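PDB 2E3U: K Homology domain-containing protein from Pyrococcus horikoshii, which probably binds RNA through its two KH domains, as expected of a Dim2p-type factor in pre-ribosomal RNA processing. Local coordinates for residues I144-K147 and G148-R151; A181-A184 and I185-A189. One frame throughout, in Å; residues are numbered along the deposited sequence.

Contact 1 of 2, residues I144-K147 and G148-R151; sequences IGRK and GRTR
The GXXG loop of a type I KH domain is formed here by Gly145-Arg146-Lys147-Gly148, and it turns the chain from helix 136-144 into helix 149-158, where Ile144 meets Arg151 and Arg146 meets Arg149. Two backbone bonds fasten the turn: Arg151 N gives its hydrogen to Ile144 O at 3.1 Å, and Arg149 N to Arg146 O, also at 3.1 Å. Ile144 O also receives a C-H...O contact from Gly148 CA at 3.1 Å. A weak bond of 3.3 Å from Gly148 N to Gly145 O lies within the loop. Each glycine has a geometric reason to be there. Gly145 has phi 81°, and a CB would point at Thr150 and collide with its OG1, which already lies 3.3 Å from Gly145 CA; Gly148, at the N-cap position, also has positive phi, and its CA rests 3.6 Å from Ile144 CG2. On the outer side Arg146 and Arg149 run alongside each other in the same direction, their guanidinium planes only 18° apart. Arg146 bends at its chi3 (88°), which brings NH2 over one face of the Arg149 guanidinium, 3.8 Å from Arg149 NE and 3.5 Å from Arg149 CD. Both arginines also touch a crystal neighbour, which may influence their poses. Exposed positive charge on this loop is consistent with the phosphate-binding role it has in KH domains. Inward, Thr150 OG1 makes a weak hydrogen bond with Tyr198 OH of helix 194-203, and Thr150 also packs on Leu188 of helix 175-189.

Contact 2 of 2, residues A181-A184 and I185-A189; sequences AKTA and IEKLA
Lys182 and Glu186, one helical turn apart, meet through a methylene and a carboxylate oxygen: Lys182 CE lies 3.3 Å from Glu186 OE2, while Lys182 NZ stays 4.3 Å from that same OE2, beyond a salt bridge. The lysine has CG anti to its backbone N (chi1 -158°) and runs extended from there, and its NZ forms a salt bridge with Glu120 of strand 118-123. Glu186 instead sets CG beside its own N (chi1 -78°), laying that carbon 3.4 Å from Lys182 O. An alanine here would remove CG and the carboxylate, and would probably leave Lys182 CE without its neighbouring oxygen and Lys182 O less covered. Helix 175-189 is the last helix of the type I βααββα KH fold, packed against strand 168-173, helix 149-158 and the following helix 194-203, where Ala184 and Lys187 touch Val197. Ile185 turns CG1 to 3.2 Å from Ala181 O, the acceptor of Ile185 N, and reaches Val169 and Ile171. Leu188 lays CG 3.4 Å from Ala184 O. Thr183 CG2 lies 3.6 Å from Lys187 CE, where a bend at chi4 (-79°) turns NZ aside; Thr183 OG1 forms a hydrogen bond with Glu179 O one turn earlier.

In the fold
From the N terminus, the chain first builds the three-stranded sheet of 35-39, 65-69 and 75-80 with its helices, then enters the second KH domain at strand 118-123. Contact 1 closes the short turn between helices 136-144 and 149-158. The chain then passes strands 161-165 and 168-173 before contact 2, which lies wholly within helix 175-189 and closes only helical turns. The two follow in series and neither nest nor cross. Their centres are about 13 Å apart, yet they touch: Thr150 CG2 lies 3.7 Å from Leu188 CD1, joining helix 149-158 to helix 175-189. Helix 194-203 meets both, through Tyr198 at contact 1 and His194, Val197 and Tyr200 at contact 2.

Contact 1 of 2, residues I144-K147 and G148-R151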
loop_
_atom_site.group_PDB
_atom_site.type_symbol
_atom_site.label_atom_id
_atom_site.label_comp_id
_atom_site.label_asym_id
_atom_site.label_seq_id
_atom_site.Cartn_x
_atom_site.Cartn_y
_atom_site.Cartn_z
ATOM N N ILE A 144 11.876 -7.180 -6.136
ATOM C CA ILE A 144 11.550 -8.291 -5.252
ATOM C C ILE A 144 12.809 -9.087 -4.876
ATOM O O ILE A 144 12.988 -9.423 -3.713
ATOM C CB ILE A 144 10.466 -9.183 -5.934
ATOM C CG1 ILE A 144 9.111 -8.458 -5.898
ATOM C CG2 ILE A 144 10.304 -10.564 -5.281
ATOM C CD1 ILE A 144 8.039 -9.132 -6.689
ATOM N N GLY A 145 13.671 -9.363 -5.863
ATOM C CA GLY A 145 14.863 -10.156 -5.690
ATOM C C GLY A 145 14.606 -11.661 -5.700
ATOM O O GLY A 145 13.459 -12.128 -5.820
ATOM N N ARG A 146 15.677 -12.424 -5.548
ATOM C CA ARG A 146 15.578 -13.870 -5.420
ATOM C C ARG A 146 14.862 -14.196 -4.124
ATOM O O ARG A 146 15.272 -13.721 -3.079
ATOM C CB ARG A 146 16.978 -14.500 -5.428
ATOM C CG ARG A 146 17.014 -15.946 -5.004
ATOM C CD ARG A 146 18.458 -16.449 -4.926
ATOM N NE ARG A 146 19.092 -16.221 -3.619
ATOM C CZ ARG A 146 18.919 -16.998 -2.545
ATOM N NH1 ARG A 146 18.107 -18.055 -2.594
ATOM N NH2 ARG A 146 19.568 -16.728 -1.416
ATOM N N LYS A 147 13.794 -14.994 -4.220
ATOM C CA LYS A 147 12.896 -15.364 -3.109
ATOM C C LYS A 147 12.449 -14.190 -2.231
ATOM O O LYS A 147 12.314 -14.335 -1.006
ATOM C CB LYS A 147 13.499 -16.483 -2.252
ATOM C CG LYS A 147 13.917 -17.733 -3.025
ATOM C CD LYS A 147 13.645 -18.977 -2.201
ATOM C CE LYS A 147 14.554 -20.130 -2.582
ATOM N NZ LYS A 147 14.749 -21.037 -1.403
ATOM N N GLY A 148 12.238 -13.036 -2.868
ATOM C CA GLY A 148 11.768 -11.812 -2.197
ATOM C C GLY A 148 12.754 -11.174 -1.204
ATOM O O GLY A 148 12.344 -10.369 -0.377
ATOM N N ARG A 149 14.039 -11.542 -1.282
ATOM C CA ARG A 149 15.048 -11.049 -0.326
ATOM C C ARG A 149 15.348 -9.567 -0.462
ATOM O O ARG A 149 15.592 -8.907 0.551
ATOM C CB ARG A 149 16.357 -11.800 -0.461
ATOM C CG ARG A 149 16.208 -13.292 -0.212
ATOM C CD ARG A 149 17.532 -14.001 -0.460
ATOM N NE ARG A 149 18.621 -13.569 0.426
ATOM C CZ ARG A 149 19.042 -14.230 1.516
ATOM N NH1 ARG A 149 18.452 -15.369 1.932
ATOM N NH2 ARG A 149 20.081 -13.752 2.208
ATOM N N THR A 150 15.364 -9.053 -1.699
ATOM C CA THR A 150 15.621 -7.646 -1.916
ATOM C C THR A 150 14.501 -6.796 -1.341
ATOM O O THR A 150 14.762 -5.742 -0.781
ATOM C CB THR A 150 15.838 -7.311 -3.435
ATOM O OG1 THR A 150 16.820 -8.182 -3.980
ATOM C CG2 THR A 150 16.283 -5.856 -3.646
ATOM N N ARG A 151 13.257 -7.240 -1.478
ATOM C CA ARG A 151 12.136 -6.468 -0.959
ATOM C C ARG A 151 12.181 -6.482 0.574
ATOM O O ARG A 151 11.946 -5.473 1.204
ATOM C CB ARG A 151 10.802 -7.005 -1.488
ATOM C CG ARG A 151 9.571 -6.505 -0.733
ATOM C CD ARG A 151 8.430 -7.475 -0.967
ATOM N NE ARG A 151 7.530 -7.667 0.168
ATOM C CZ ARG A 151 7.830 -8.309 1.304
ATOM N NH1 ARG A 151 6.899 -8.442 2.260
ATOM N NH2 ARG A 151 9.046 -8.804 1.523
#

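Contact 2 of 2, residues A181-A184 and I185-A189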
loop_
_atom_site.group_PDB
_atom_site.type_symbol
_atom_site.label_atom_id
_atom_site.label_comp_id
_atom_site.label_asym_id
_atom_site.label_seq_id
_atom_site.Cartn_x
_atom_site.Cartn_y
_atom_site.Cartn_z
ATOM N N ALA A 181 12.675 4.129 0.726
ATOM C CA ALA A 181 12.252 2.913 -0.016
ATOM C C ALA A 181 12.013 3.288 -1.451
ATOM O O ALA A 181 12.487 2.615 -2.350
ATOM C CB ALA A 181 10.974 2.251 0.595
ATOM N N LYS A 182 11.286 4.370 -1.676
ATOM C CA LYS A 182 11.073 4.888 -3.036
ATOM C C LYS A 182 12.373 5.023 -3.833
ATOM O O LYS A 182 12.466 4.541 -4.969
ATOM C CB LYS A 182 10.330 6.249 -3.013
ATOM C CG LYS A 182 9.633 6.580 -4.315
ATOM C CD LYS A 182 9.150 8.038 -4.406
ATOM C CE LYS A 182 8.846 8.394 -5.868
ATOM N NZ LYS A 182 7.854 9.495 -6.022
ATOM N N THR A 183 13.337 5.737 -3.257
ATOM C CA THR A 183 14.672 5.922 -3.876
ATOM C C THR A 183 15.419 4.608 -4.197
ATOM O O THR A 183 15.918 4.464 -5.304
ATOM C CB THR A 183 15.561 6.834 -3.023
ATOM O OG1 THR A 183 14.858 8.057 -2.774
ATOM C CG2 THR A 183 16.841 7.165 -3.745
ATOM N N ALA A 184 15.458 3.658 -3.251
ATOM C CA ALA A 184 16.055 2.332 -3.475
ATOM C C ALA A 184 15.372 1.597 -4.630
ATOM O O ALA A 184 16.030 1.031 -5.493
ATOM C CB ALA A 184 15.958 1.505 -2.217
ATOM N N ILE A 185 14.040 1.620 -4.625
ATOM C CA ILE A 185 13.208 0.963 -5.652
ATOM C C ILE A 185 13.476 1.555 -7.053
ATOM O O ILE A 185 13.620 0.814 -8.011
ATOM C CB ILE A 185 11.697 1.079 -5.260
ATOM C CG1 ILE A 185 11.364 0.129 -4.106
ATOM C CG2 ILE A 185 10.739 0.917 -6.469
ATOM C CD1 ILE A 185 9.982 0.447 -3.450
ATOM N N GLU A 186 13.532 2.887 -7.143
ATOM C CA GLU A 186 13.896 3.604 -8.360
ATOM C C GLU A 186 15.274 3.181 -8.905
ATOM O O GLU A 186 15.389 2.830 -10.072
ATOM C CB GLU A 186 13.818 5.126 -8.125
ATOM C CG GLU A 186 12.370 5.687 -8.148
ATOM C CD GLU A 186 12.267 7.173 -7.769
ATOM O OE1 GLU A 186 13.207 7.737 -7.141
ATOM O OE2 GLU A 186 11.226 7.778 -8.078
ATOM N N LYS A 187 16.305 3.197 -8.057
ATOM C CA LYS A 187 17.612 2.622 -8.383
ATOM C C LYS A 187 17.575 1.188 -8.935
ATOM O O LYS A 187 18.180 0.892 -9.953
ATOM C CB LYS A 187 18.533 2.684 -7.163
ATOM C CG LYS A 187 19.022 4.070 -6.879
ATOM C CD LYS A 187 19.561 4.171 -5.491
ATOM C CE LYS A 187 19.792 5.631 -5.158
ATOM N NZ LYS A 187 21.070 6.100 -5.790
ATOM N N LEU A 188 16.869 0.306 -8.247
ATOM C CA LEU A 188 16.750 -1.094 -8.651
ATOM C C LEU A 188 16.021 -1.233 -9.983
ATOM O O LEU A 188 16.399 -2.072 -10.790
ATOM C CB LEU A 188 16.035 -1.902 -7.578
ATOM C CG LEU A 188 16.780 -2.162 -6.277
ATOM C CD1 LEU A 188 15.760 -2.480 -5.173
ATOM C CD2 LEU A 188 17.843 -3.264 -6.419
ATOM N N ALA A 189 14.986 -0.414 -10.199
ATOM C CA ALA A 189 14.211 -0.402 -11.467
ATOM C C ALA A 189 15.070 0.001 -12.663
ATOM O O ALA A 189 14.940 -0.573 -13.744
ATOM C CB ALA A 189 12.981 0.513 -11.362
#